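Local coordinates for protein glucoamylase (Thermoanaerobacterium thermosaccharolyticum, PDB 1LF6) that hydrolyses terminal alpha-1,4-linked glucose residues from the non-reducing ends of glucan chains, probably releasing beta-D-glucose, and also acts on isomaltose, at residues Y155-K160 and L179-D184; S364-A369 and L408-L413; D400-S405 and S416-L421. All coordinates share one frame; numbering follows the deposited sequence.

Contact 1 (Y155-K160 and L179-D184)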
ATOM      1  N   TYR A 155     -16.654   0.025 -17.673  1.00 28.25           N
ATOM      2  CA  TYR A 155     -16.195   0.914 -16.616  1.00 28.85           C
ATOM      3  C   TYR A 155     -17.098   0.764 -15.395  1.00 30.05           C
ATOM      4  O   TYR A 155     -18.307   0.961 -15.491  1.00 31.31           O
ATOM      5  CB  TYR A 155     -16.228   2.362 -17.117  1.00 27.98           C
ATOM      6  CG  TYR A 155     -16.089   3.412 -16.039  1.00 28.11           C
ATOM      7  CD1 TYR A 155     -15.011   3.399 -15.158  1.00 28.48           C
ATOM      8  CD2 TYR A 155     -17.038   4.429 -15.905  1.00 27.75           C
ATOM      9  CE1 TYR A 155     -14.875   4.373 -14.172  1.00 27.42           C
ATOM     10  CE2 TYR A 155     -16.910   5.408 -14.924  1.00 28.39           C
ATOM     11  CZ  TYR A 155     -15.826   5.373 -14.060  1.00 26.75           C
ATOM     12  OH  TYR A 155     -15.691   6.341 -13.094  1.00 26.72           O
ATOM     13  N   ASP A 156     -16.514   0.421 -14.249  1.00 29.38           N
ATOM     14  CA  ASP A 156     -17.298   0.256 -13.028  1.00 28.42           C
ATOM     15  C   ASP A 156     -16.990   1.332 -11.993  1.00 28.20           C
ATOM     16  O   ASP A 156     -16.016   1.236 -11.249  1.00 27.46           O
ATOM     17  CB  ASP A 156     -17.046  -1.119 -12.412  1.00 28.85           C
ATOM     18  CG  ASP A 156     -17.938  -1.389 -11.220  1.00 29.18           C
ATOM     19  OD1 ASP A 156     -17.826  -2.482 -10.638  1.00 33.25           O
ATOM     20  OD2 ASP A 156     -18.756  -0.512 -10.863  1.00 28.66           O
ATOM     21  N   PRO A 157     -17.825   2.376 -11.929  1.00 27.87           N
ATOM     22  CA  PRO A 157     -17.570   3.432 -10.954  1.00 28.03           C
ATOM     23  C   PRO A 157     -18.043   3.095  -9.543  1.00 28.40           C
ATOM     24  O   PRO A 157     -19.140   2.563  -9.350  1.00 28.37           O
ATOM     25  CB  PRO A 157     -18.320   4.619 -11.542  1.00 28.30           C
ATOM     26  CG  PRO A 157     -19.515   3.968 -12.154  1.00 28.43           C
ATOM     27  CD  PRO A 157     -18.924   2.751 -12.838  1.00 28.00           C
ATOM     28  N   HIS A 158     -17.189   3.393  -8.566  1.00 26.72           N
ATOM     29  CA  HIS A 158     -17.497   3.196  -7.151  1.00 26.79           C
ATOM     30  C   HIS A 158     -17.121   4.511  -6.495  1.00 26.55           C
ATOM     31  O   HIS A 158     -16.239   4.560  -5.638  1.00 26.32           O
ATOM     32  CB  HIS A 158     -16.654   2.076  -6.544  1.00 26.33           C
ATOM     33  CG  HIS A 158     -17.165   0.703  -6.844  1.00 26.09           C
ATOM     34  ND1 HIS A 158     -16.848  -0.390  -6.069  1.00 24.46           N
ATOM     35  CD2 HIS A 158     -17.958   0.243  -7.841  1.00 26.40           C
ATOM     36  CE1 HIS A 158     -17.423  -1.467  -6.575  1.00 25.45           C
ATOM     37  NE2 HIS A 158     -18.102  -1.110  -7.651  1.00 25.12           N
ATOM     38  N   ILE A 159     -17.794   5.576  -6.913  1.00 24.77           N
ATOM     39  CA  ILE A 159     -17.507   6.909  -6.413  1.00 26.38           C
ATOM     40  C   ILE A 159     -17.570   7.041  -4.900  1.00 26.11           C
ATOM     41  O   ILE A 159     -18.496   6.550  -4.245  1.00 25.92           O
ATOM     42  CB  ILE A 159     -18.435   7.939  -7.083  1.00 28.42           C
ATOM     43  CG1 ILE A 159     -18.319   7.791  -8.602  1.00 29.21           C
ATOM     44  CG2 ILE A 159     -18.049   9.360  -6.666  1.00 26.52           C
ATOM     45  CD1 ILE A 159     -19.350   8.568  -9.375  1.00 32.14           C
ATOM     46  N   LYS A 160     -16.558   7.709  -4.357  1.00 26.06           N
ATOM     47  CA  LYS A 160     -16.429   7.924  -2.924  1.00 26.25           C
ATOM     48  C   LYS A 160     -16.478   6.641  -2.100  1.00 25.82           C
ATOM     49  O   LYS A 160     -17.248   6.523  -1.149  1.00 24.70           O
ATOM     50  CB  LYS A 160     -17.481   8.915  -2.428  1.00 27.58           C
ATOM     51  CG  LYS A 160     -17.120  10.364  -2.702  1.00 31.37           C
ATOM     52  CD  LYS A 160     -17.871  11.296  -1.762  1.00 33.79           C
ATOM     53  CE  LYS A 160     -17.258  12.681  -1.756  1.00 37.40           C
ATOM     54  NZ  LYS A 160     -17.874  13.548  -0.712  1.00 38.63           N
ATOM     55  N   LEU A 179     -19.368   9.173 -21.061  1.00 32.46           N
ATOM     56  CA  LEU A 179     -20.177   8.454 -20.081  1.00 34.05           C
ATOM     57  C   LEU A 179     -19.856   9.105 -18.741  1.00 34.60           C
ATOM     58  O   LEU A 179     -18.698   9.139 -18.320  1.00 35.04           O
ATOM     59  CB  LEU A 179     -19.807   6.968 -20.052  1.00 33.76           C
ATOM     60  CG  LEU A 179     -20.408   6.082 -21.148  1.00 36.11           C
ATOM     61  CD1 LEU A 179     -20.113   6.664 -22.516  1.00 36.65           C
ATOM     62  CD2 LEU A 179     -19.847   4.669 -21.032  1.00 36.04           C
ATOM     63  N   MET A 180     -20.879   9.632 -18.081  1.00 33.09           N
ATOM     64  CA  MET A 180     -20.695  10.310 -16.805  1.00 33.88           C
ATOM     65  C   MET A 180     -21.148   9.481 -15.609  1.00 34.45           C
ATOM     66  O   MET A 180     -22.024   8.623 -15.726  1.00 33.91           O
ATOM     67  CB  MET A 180     -21.465  11.633 -16.804  1.00 33.99           C
ATOM     68  CG  MET A 180     -21.268  12.478 -18.052  1.00 34.30           C
ATOM     69  SD  MET A 180     -19.564  13.004 -18.277  1.00 33.67           S
ATOM     70  CE  MET A 180     -19.425  14.175 -16.925  1.00 34.42           C
ATOM     71  N   ALA A 181     -20.549   9.759 -14.455  1.00 35.02           N
ATOM     72  CA  ALA A 181     -20.889   9.080 -13.212  1.00 35.39           C
ATOM     73  C   ALA A 181     -20.716  10.087 -12.088  1.00 36.29           C
ATOM     74  O   ALA A 181     -19.811  10.922 -12.129  1.00 35.00           O
ATOM     75  CB  ALA A 181     -19.977   7.880 -12.991  1.00 34.86           C
ATOM     76  N   LYS A 182     -21.583  10.022 -11.085  1.00 37.29           N
ATOM     77  CA  LYS A 182     -21.479  10.957  -9.979  1.00 39.45           C
ATOM     78  C   LYS A 182     -22.047  10.426  -8.674  1.00 40.39           C
ATOM     79  O   LYS A 182     -22.830   9.474  -8.647  1.00 39.65           O
ATOM     80  CB  LYS A 182     -22.166  12.279 -10.344  1.00 41.17           C
ATOM     81  CG  LYS A 182     -23.662  12.166 -10.608  1.00 42.60           C
ATOM     82  CD  LYS A 182     -24.492  12.646  -9.423  1.00 44.07           C
ATOM     83  CE  LYS A 182     -24.395  14.154  -9.253  1.00 44.53           C
ATOM     84  NZ  LYS A 182     -25.219  14.643  -8.116  1.00 43.82           N
ATOM     85  N   ARG A 183     -21.611  11.051  -7.589  1.00 42.24           N
ATOM     86  CA  ARG A 183     -22.052  10.727  -6.244  1.00 45.07           C
ATOM     87  C   ARG A 183     -21.523  11.875  -5.402  1.00 45.85           C
ATOM     88  O   ARG A 183     -20.314  12.077  -5.305  1.00 46.38           O
ATOM     89  CB  ARG A 183     -21.456   9.408  -5.753  1.00 47.57           C
ATOM     90  CG  ARG A 183     -22.165   8.897  -4.512  1.00 50.45           C
ATOM     91  CD  ARG A 183     -21.254   8.104  -3.598  1.00 52.81           C
ATOM     92  NE  ARG A 183     -21.769   8.152  -2.232  1.00 55.40           N
ATOM     93  CZ  ARG A 183     -21.087   7.786  -1.152  1.00 56.89           C
ATOM     94  NH1 ARG A 183     -21.653   7.875   0.044  1.00 58.27           N
ATOM     95  NH2 ARG A 183     -19.845   7.334  -1.262  1.00 56.49           N
ATOM     96  N   ASP A 184     -22.434  12.630  -4.802  1.00 46.67           N
ATOM     97  CA  ASP A 184     -22.056  13.782  -4.003  1.00 48.68           C
ATOM     98  C   ASP A 184     -21.320  14.785  -4.889  1.00 48.69           C
ATOM     99  O   ASP A 184     -21.772  15.098  -5.990  1.00 50.83           O
ATOM    100  CB  ASP A 184     -21.170  13.372  -2.818  1.00 50.47           C
ATOM    101  CG  ASP A 184     -21.946  12.645  -1.738  1.00 52.66           C
ATOM    102  OD1 ASP A 184     -23.070  13.090  -1.415  1.00 55.04           O
ATOM    103  OD2 ASP A 184     -21.439  11.637  -1.202  1.00 54.62           O
TER

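Contact 2 (S364-A369 and L408-L413)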
ATOM      1  N   SER A 364       6.731  14.291   6.335  1.00 19.86           N
ATOM      2  CA  SER A 364       6.020  13.265   7.085  1.00 18.00           C
ATOM      3  C   SER A 364       6.146  13.559   8.579  1.00 18.79           C
ATOM      4  O   SER A 364       5.204  13.337   9.341  1.00 19.53           O
ATOM      5  CB  SER A 364       6.563  11.867   6.754  1.00 16.42           C
ATOM      6  OG  SER A 364       7.780  11.597   7.421  1.00 18.20           O
ATOM      7  N   LEU A 365       7.300  14.073   9.002  1.00 18.87           N
ATOM      8  CA  LEU A 365       7.490  14.404  10.412  1.00 19.18           C
ATOM      9  C   LEU A 365       6.578  15.563  10.789  1.00 20.89           C
ATOM     10  O   LEU A 365       5.940  15.545  11.848  1.00 21.27           O
ATOM     11  CB  LEU A 365       8.946  14.778  10.705  1.00 18.58           C
ATOM     12  CG  LEU A 365       9.283  15.096  12.166  1.00 18.49           C
ATOM     13  CD1 LEU A 365       8.939  13.906  13.049  1.00 17.69           C
ATOM     14  CD2 LEU A 365      10.767  15.440  12.296  1.00 15.87           C
ATOM     15  N   ASP A 366       6.513  16.569   9.923  1.00 20.39           N
ATOM     16  CA  ASP A 366       5.659  17.723  10.178  1.00 20.97           C
ATOM     17  C   ASP A 366       4.184  17.332  10.213  1.00 20.26           C
ATOM     18  O   ASP A 366       3.379  17.982  10.878  1.00 19.71           O
ATOM     19  CB  ASP A 366       5.909  18.798   9.121  1.00 22.81           C
ATOM     20  CG  ASP A 366       7.169  19.589   9.400  1.00 24.38           C
ATOM     21  OD1 ASP A 366       7.909  19.893   8.443  1.00 25.50           O
ATOM     22  OD2 ASP A 366       7.414  19.908  10.584  1.00 23.04           O
ATOM     23  N   TYR A 367       3.832  16.269   9.494  1.00 21.42           N
ATOM     24  CA  TYR A 367       2.456  15.786   9.498  1.00 20.63           C
ATOM     25  C   TYR A 367       2.171  15.275  10.911  1.00 19.04           C
ATOM     26  O   TYR A 367       1.141  15.591  11.506  1.00 20.85           O
ATOM     27  CB  TYR A 367       2.289  14.637   8.499  1.00 22.51           C
ATOM     28  CG  TYR A 367       0.940  13.956   8.583  1.00 22.59           C
ATOM     29  CD1 TYR A 367      -0.185  14.523   7.987  1.00 23.24           C
ATOM     30  CD2 TYR A 367       0.780  12.766   9.295  1.00 23.71           C
ATOM     31  CE1 TYR A 367      -1.442  13.924   8.100  1.00 24.56           C
ATOM     32  CE2 TYR A 367      -0.475  12.159   9.416  1.00 22.28           C
ATOM     33  CZ  TYR A 367      -1.579  12.745   8.817  1.00 24.17           C
ATOM     34  OH  TYR A 367      -2.822  12.165   8.943  1.00 24.41           O
ATOM     35  N   LEU A 368       3.101  14.486  11.444  1.00 19.34           N
ATOM     36  CA  LEU A 368       2.971  13.917  12.786  1.00 19.61           C
ATOM     37  C   LEU A 368       2.932  15.005  13.859  1.00 21.13           C
ATOM     38  O   LEU A 368       2.238  14.874  14.872  1.00 20.92           O
ATOM     39  CB  LEU A 368       4.137  12.962  13.061  1.00 19.72           C
ATOM     40  CG  LEU A 368       4.193  11.675  12.229  1.00 20.58           C
ATOM     41  CD1 LEU A 368       5.493  10.955  12.505  1.00 22.02           C
ATOM     42  CD2 LEU A 368       3.009  10.781  12.568  1.00 22.48           C
ATOM     43  N   ALA A 369       3.696  16.071  13.643  1.00 21.59           N
ATOM     44  CA  ALA A 369       3.732  17.184  14.583  1.00 23.78           C
ATOM     45  C   ALA A 369       2.340  17.799  14.659  1.00 24.36           C
ATOM     46  O   ALA A 369       1.890  18.219  15.725  1.00 25.26           O
ATOM     47  CB  ALA A 369       4.747  18.233  14.121  1.00 24.47           C
ATOM     48  N   LEU A 408      16.464  13.618  11.885  1.00 20.91           N
ATOM     49  CA  LEU A 408      16.317  14.745  10.975  1.00 21.61           C
ATOM     50  C   LEU A 408      16.846  16.021  11.637  1.00 22.05           C
ATOM     51  O   LEU A 408      16.801  17.100  11.052  1.00 21.55           O
ATOM     52  CB  LEU A 408      14.846  14.922  10.581  1.00 19.56           C
ATOM     53  CG  LEU A 408      14.338  13.889   9.562  1.00 19.91           C
ATOM     54  CD1 LEU A 408      12.840  13.999   9.392  1.00 18.00           C
ATOM     55  CD2 LEU A 408      15.041  14.112   8.242  1.00 19.33           C
ATOM     56  N   LYS A 409      17.360  15.875  12.857  1.00 23.93           N
ATOM     57  CA  LYS A 409      17.898  16.996  13.618  1.00 25.85           C
ATOM     58  C   LYS A 409      16.909  18.146  13.704  1.00 26.35           C
ATOM     59  O   LYS A 409      17.285  19.320  13.651  1.00 26.24           O
ATOM     60  CB  LYS A 409      19.216  17.476  13.000  1.00 28.08           C
ATOM     61  CG  LYS A 409      20.323  16.441  13.093  1.00 30.52           C
ATOM     62  CD  LYS A 409      21.639  16.973  12.564  1.00 33.98           C
ATOM     63  CE  LYS A 409      22.746  15.935  12.720  1.00 35.26           C
ATOM     64  NZ  LYS A 409      24.070  16.462  12.279  1.00 38.57           N
ATOM     65  N   ARG A 410      15.635  17.798  13.843  1.00 25.61           N
ATOM     66  CA  ARG A 410      14.571  18.787  13.948  1.00 25.07           C
ATOM     67  C   ARG A 410      14.324  19.132  15.407  1.00 23.98           C
ATOM     68  O   ARG A 410      13.277  18.806  15.973  1.00 25.20           O
ATOM     69  CB  ARG A 410      13.289  18.238  13.308  1.00 23.20           C
ATOM     70  CG  ARG A 410      13.384  18.083  11.798  1.00 21.86           C
ATOM     71  CD  ARG A 410      13.472  19.446  11.140  1.00 20.37           C
ATOM     72  NE  ARG A 410      12.322  20.270  11.500  1.00 19.23           N
ATOM     73  CZ  ARG A 410      11.122  20.172  10.939  1.00 18.30           C
ATOM     74  NH1 ARG A 410      10.890  19.299   9.988  1.00 21.01           N
ATOM     75  NH2 ARG A 410      10.135  20.937  11.336  1.00 19.27           N
ATOM     76  N   TYR A 411      15.296  19.808  16.009  1.00 24.26           N
ATOM     77  CA  TYR A 411      15.210  20.201  17.414  1.00 24.13           C
ATOM     78  C   TYR A 411      14.182  21.298  17.633  1.00 24.29           C
ATOM     79  O   TYR A 411      13.856  21.651  18.770  1.00 27.14           O
ATOM     80  CB  TYR A 411      16.583  20.671  17.904  1.00 23.39           C
ATOM     81  CG  TYR A 411      17.704  19.734  17.532  1.00 23.36           C
ATOM     82  CD1 TYR A 411      17.560  18.354  17.680  1.00 22.17           C
ATOM     83  CD2 TYR A 411      18.913  20.223  17.039  1.00 23.02           C
ATOM     84  CE1 TYR A 411      18.593  17.483  17.346  1.00 23.27           C
ATOM     85  CE2 TYR A 411      19.953  19.359  16.703  1.00 23.31           C
ATOM     86  CZ  TYR A 411      19.787  17.994  16.859  1.00 22.92           C
ATOM     87  OH  TYR A 411      20.813  17.137  16.543  1.00 22.34           O
ATOM     88  N   ASP A 412      13.670  21.833  16.534  1.00 23.81           N
ATOM     89  CA  ASP A 412      12.668  22.891  16.587  1.00 24.62           C
ATOM     90  C   ASP A 412      11.301  22.319  16.964  1.00 25.16           C
ATOM     91  O   ASP A 412      10.386  23.062  17.299  1.00 24.91           O
ATOM     92  CB  ASP A 412      12.586  23.570  15.222  1.00 24.74           C
ATOM     93  CG  ASP A 412      12.241  22.595  14.114  1.00 25.82           C
ATOM     94  OD1 ASP A 412      11.104  22.648  13.597  1.00 27.83           O
ATOM     95  OD2 ASP A 412      13.105  21.764  13.767  1.00 26.81           O
ATOM     96  N   LEU A 413      11.169  20.996  16.914  1.00 25.21           N
ATOM     97  CA  LEU A 413       9.897  20.351  17.240  1.00 24.99           C
ATOM     98  C   LEU A 413       9.820  19.857  18.685  1.00 25.99           C
ATOM     99  O   LEU A 413       8.886  19.141  19.059  1.00 25.50           O
ATOM    100  CB  LEU A 413       9.648  19.178  16.284  1.00 23.43           C
ATOM    101  CG  LEU A 413       9.534  19.503  14.793  1.00 23.42           C
ATOM    102  CD1 LEU A 413       9.363  18.213  14.005  1.00 23.82           C
ATOM    103  CD2 LEU A 413       8.357  20.451  14.556  1.00 22.60           C
TER

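Contact 3 (D400-S405 and S416-L421)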
ATOM      1  N   ASP A 400       8.447   6.529  17.866  1.00 16.05           N
ATOM      2  CA  ASP A 400       9.010   6.705  16.533  1.00 16.19           C
ATOM      3  C   ASP A 400       9.123   8.138  16.039  1.00 15.80           C
ATOM      4  O   ASP A 400      10.140   8.518  15.474  1.00 15.90           O
ATOM      5  CB  ASP A 400       8.248   5.843  15.518  1.00 15.31           C
ATOM      6  CG  ASP A 400       8.505   4.353  15.726  1.00 16.50           C
ATOM      7  OD1 ASP A 400       9.539   4.022  16.349  1.00 13.80           O
ATOM      8  OD2 ASP A 400       7.696   3.524  15.265  1.00 17.96           O
ATOM      9  N   PRO A 401       8.076   8.952  16.231  1.00 16.52           N
ATOM     10  CA  PRO A 401       8.212  10.328  15.752  1.00 17.13           C
ATOM     11  C   PRO A 401       9.347  11.075  16.461  1.00 16.97           C
ATOM     12  O   PRO A 401       9.962  11.973  15.880  1.00 14.56           O
ATOM     13  CB  PRO A 401       6.827  10.929  16.007  1.00 16.99           C
ATOM     14  CG  PRO A 401       6.211  10.009  17.035  1.00 21.01           C
ATOM     15  CD  PRO A 401       6.689   8.660  16.629  1.00 16.07           C
ATOM     16  N   ILE A 402       9.633  10.695  17.707  1.00 15.94           N
ATOM     17  CA  ILE A 402      10.715  11.334  18.450  1.00 16.86           C
ATOM     18  C   ILE A 402      12.046  10.913  17.842  1.00 16.91           C
ATOM     19  O   ILE A 402      12.937  11.735  17.650  1.00 18.15           O
ATOM     20  CB  ILE A 402      10.748  10.917  19.942  1.00 15.96           C
ATOM     21  CG1 ILE A 402       9.442  11.294  20.641  1.00 15.83           C
ATOM     22  CG2 ILE A 402      11.938  11.591  20.626  1.00 14.27           C
ATOM     23  CD1 ILE A 402       9.360  10.794  22.081  1.00 15.54           C
ATOM     24  N   ILE A 403      12.171   9.622  17.551  1.00 16.18           N
ATOM     25  CA  ILE A 403      13.392   9.085  16.968  1.00 14.92           C
ATOM     26  C   ILE A 403      13.653   9.741  15.612  1.00 15.51           C
ATOM     27  O   ILE A 403      14.796  10.054  15.281  1.00 15.33           O
ATOM     28  CB  ILE A 403      13.298   7.546  16.806  1.00 16.05           C
ATOM     29  CG1 ILE A 403      13.052   6.902  18.180  1.00 15.38           C
ATOM     30  CG2 ILE A 403      14.585   6.992  16.192  1.00 13.43           C
ATOM     31  CD1 ILE A 403      12.804   5.411  18.127  1.00 15.61           C
ATOM     32  N   LEU A 404      12.590   9.959  14.841  1.00 13.64           N
ATOM     33  CA  LEU A 404      12.710  10.590  13.530  1.00 13.74           C
ATOM     34  C   LEU A 404      13.130  12.060  13.695  1.00 14.94           C
ATOM     35  O   LEU A 404      13.935  12.568  12.927  1.00 14.60           O
ATOM     36  CB  LEU A 404      11.374  10.512  12.779  1.00 12.07           C
ATOM     37  CG  LEU A 404      11.335  11.054  11.346  1.00 11.37           C
ATOM     38  CD1 LEU A 404      12.360  10.352  10.489  1.00 10.03           C
ATOM     39  CD2 LEU A 404       9.931  10.855  10.765  1.00 11.41           C
ATOM     40  N   SER A 405      12.576  12.737  14.697  1.00 15.85           N
ATOM     41  CA  SER A 405      12.921  14.126  14.949  1.00 18.21           C
ATOM     42  C   SER A 405      14.421  14.228  15.201  1.00 19.70           C
ATOM     43  O   SER A 405      15.082  15.175  14.770  1.00 19.56           O
ATOM     44  CB  SER A 405      12.156  14.657  16.163  1.00 17.58           C
ATOM     45  OG  SER A 405      10.781  14.804  15.866  1.00 19.71           O
ATOM     46  N   SER A 416       6.457  21.183  20.523  1.00 28.12           N
ATOM     47  CA  SER A 416       5.219  20.687  19.933  1.00 28.07           C
ATOM     48  C   SER A 416       5.140  19.181  19.679  1.00 26.98           C
ATOM     49  O   SER A 416       4.042  18.635  19.562  1.00 26.40           O
ATOM     50  CB  SER A 416       4.944  21.425  18.620  1.00 28.82           C
ATOM     51  OG  SER A 416       5.935  21.127  17.650  1.00 30.42           O
ATOM     52  N   LEU A 417       6.287  18.511  19.609  1.00 25.41           N
ATOM     53  CA  LEU A 417       6.296  17.078  19.319  1.00 25.16           C
ATOM     54  C   LEU A 417       7.002  16.191  20.346  1.00 23.50           C
ATOM     55  O   LEU A 417       6.389  15.305  20.946  1.00 23.28           O
ATOM     56  CB  LEU A 417       6.926  16.854  17.940  1.00 24.37           C
ATOM     57  CG  LEU A 417       6.928  15.474  17.265  1.00 27.29           C
ATOM     58  CD1 LEU A 417       7.788  14.478  18.043  1.00 25.54           C
ATOM     59  CD2 LEU A 417       5.501  14.984  17.148  1.00 27.04           C
ATOM     60  N   VAL A 418       8.290  16.435  20.541  1.00 21.81           N
ATOM     61  CA  VAL A 418       9.100  15.636  21.450  1.00 20.32           C
ATOM     62  C   VAL A 418       8.654  15.615  22.903  1.00 21.52           C
ATOM     63  O   VAL A 418       8.389  14.544  23.453  1.00 22.87           O
ATOM     64  CB  VAL A 418      10.582  16.071  21.379  1.00 19.66           C
ATOM     65  CG1 VAL A 418      11.422  15.238  22.331  1.00 16.38           C
ATOM     66  CG2 VAL A 418      11.091  15.926  19.938  1.00 16.89           C
ATOM     67  N   LYS A 419       8.560  16.784  23.528  1.00 20.94           N
ATOM     68  CA  LYS A 419       8.165  16.844  24.931  1.00 21.63           C
ATOM     69  C   LYS A 419       6.791  16.234  25.212  1.00 19.85           C
ATOM     70  O   LYS A 419       6.649  15.421  26.122  1.00 20.99           O
ATOM     71  CB  LYS A 419       8.228  18.291  25.441  1.00 21.73           C
ATOM     72  CG  LYS A 419       7.826  18.461  26.895  1.00 25.01           C
ATOM     73  CD  LYS A 419       8.480  19.705  27.498  1.00 28.59           C
ATOM     74  CE  LYS A 419       7.791  20.128  28.784  1.00 28.94           C
ATOM     75  NZ  LYS A 419       7.622  19.006  29.744  1.00 31.11           N
ATOM     76  N   PRO A 420       5.758  16.611  24.443  1.00 20.34           N
ATOM     77  CA  PRO A 420       4.457  15.999  24.742  1.00 20.67           C
ATOM     78  C   PRO A 420       4.437  14.469  24.607  1.00 20.66           C
ATOM     79  O   PRO A 420       3.824  13.776  25.423  1.00 20.21           O
ATOM     80  CB  PRO A 420       3.504  16.699  23.768  1.00 21.95           C
ATOM     81  CG  PRO A 420       4.411  17.196  22.667  1.00 26.03           C
ATOM     82  CD  PRO A 420       5.638  17.646  23.404  1.00 21.47           C
ATOM     83  N   LEU A 421       5.114  13.939  23.593  1.00 19.70           N
ATOM     84  CA  LEU A 421       5.145  12.490  23.400  1.00 17.79           C
ATOM     85  C   LEU A 421       5.996  11.806  24.460  1.00 17.59           C
ATOM     86  O   LEU A 421       5.630  10.745  24.964  1.00 16.98           O
ATOM     87  CB  LEU A 421       5.665  12.139  22.001  1.00 14.29           C
ATOM     88  CG  LEU A 421       4.726  12.477  20.843  1.00 15.11           C
ATOM     89  CD1 LEU A 421       5.385  12.090  19.530  1.00 15.17           C
ATOM     90  CD2 LEU A 421       3.390  11.735  21.018  1.00 13.83           C
TER

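Contact 1 (Y155-K160 and L179-D184)
I159 and A181 form the tight part of this contact between two sheets of the N-terminal beta-sandwich domain, illustrating how a sandwich edge passes from an apolar interior to a polar margin. The ethyl arm of I159, with CG1 beside the backbone N (chi1 -54°) and CD1 extended beyond it, comes down on the backbone of strand 176-183: CD1 lies 3.2 Å from the N of K182 and 3.7 Å from CB of A181, and it is 3.3 Å from K182 CA, tighter than usual van der Waals contact. A181 CB also receives P157 CB at 3.9 Å, while the Y155 ring approaches it obliquely and more loosely. P157 CD in turn lies over the margin of one Y155 ring face, and the Y155 hydroxyl is hydrogen-bonded to T188.

Toward solvent the packing gives way to charge. I159 and R183 lie alongside each other, pointing opposite ways, with I159 CG2 3.5 Å from R183 CB. The arginine reaches the last residues of 155-160, where both I159 O and K160 O lie at the guanidinium edge: NH2 makes a weak bond of 3.4 Å to I159 O and comes within 2.7 Å of K160 O. D184 OD2 lies off-centre over a guanidinium face, a long contact of charges to which no N-H points, and the extended K160 crosses D184 to reach its hydrogen-bond partner N185. Such chemistry implies apolar joining of the sheets inside, while at the margin the arginine lies against carbonyl oxygens and near a carboxylate whose negative charge would probably offset its own.

Contact 2 (S364-A369 and L408-L413)
The first torsion of L365 (chi1 -178°) carries CG to the side away from the backbone N, and the leucine leans from helix 358-375 toward the connection 408-413, while R410, bent twice along its chain, curls its guanidinium back to D366. The two leucines L365 and L413 meet tip to tip, CD2 of the first 3.5 Å from CD1 of the second, and L365 CD2 also touches L408 CD1 and the aliphatic CG of R410.

Beside this apolar patch, with L413 CD1 over the margin of one guanidinium face, lies a salt-bridge network, a worked example of one arginine serving two carboxylates. NH2 of R410 donates to the syn lone pair of D366 OD2 at 3.0 Å, from a guanidinium turned 58° against the carboxylate; a weak bond joins NH1 to D366 OD1. D412 is gripped side-on and nearly in plane, OD2 by NE at 2.8 Å and OD1 by NH2 at 3.0 Å. NH1 also binds N362, so three side chains fix the group's rotation.

A Schellman motif at K409 ends helix 395-407, and L413 is the N-cap of helix 414-428. L408 reaches across to I353 of helix 342-355, and L365 packs on L404 and S405 of helix 395-407.

Contact 3 (D400-S405 and S416-L421)
P401 and L421 meet at about a right angle, the pyrrolidine presenting its CG to CD1 of the leucine at 3.4 Å, tighter than an ordinary van der Waals contact. Next to them I402 and L421 run past each other in opposite directions, so that I402 CD1 lies alongside L421 CB at 3.9 Å. The CG2 methyl of I402, anti to its backbone N (chi1 -60° places CG1 beside that N), is left to cross V418, meeting CG1 at 4.1 Å.

L417 approaches the other helix at S405: its CD1 stands 3.7 Å from the serine OG and 4.0 Å from P401 O. That hydroxyl is already occupied, donating to P401 O at 2.9 Å, while S405 N reaches the same carbonyl from the opposite face; the polar group is thus satisfied inside its own helix and can rest against a leucine methyl.

The principle is that of an alpha-helical hairpin packed through apolar side chains: the axes of the two short segments approach to 9.3 Å at 137° between their N-to-C directions, antiparallel in sense but strongly inclined. Helix 358-375 flanks the pair, with L368 on P401 and V372 on L417, and helix 445-464 also packs against both, A458 touching I402 and V418.

In the fold
Contact 1 comes first along the chain and belongs to the N-terminal beta domain, joining strand 150-157 of one antiparallel sheet to strand 176-183 of another. Contacts 2 and 3 lie in the family 15 catalytic domain, an (alpha/alpha) barrel, with centres about 38 and 41 Å from that of contact 1. They are neighbours, about 7 Å apart between centres, and their segments alternate in sequence. Probable hydrogen bonds from R410 N to S405 O and from V418 N to L413 O tie the turn to helices 395-407 and 414-428, making contacts 2 and 3 one continuous unit. Both lie away from the probable catalytic residues E435 and E438 and join helices of the barrel, whereas contact 1 belongs to a separate domain.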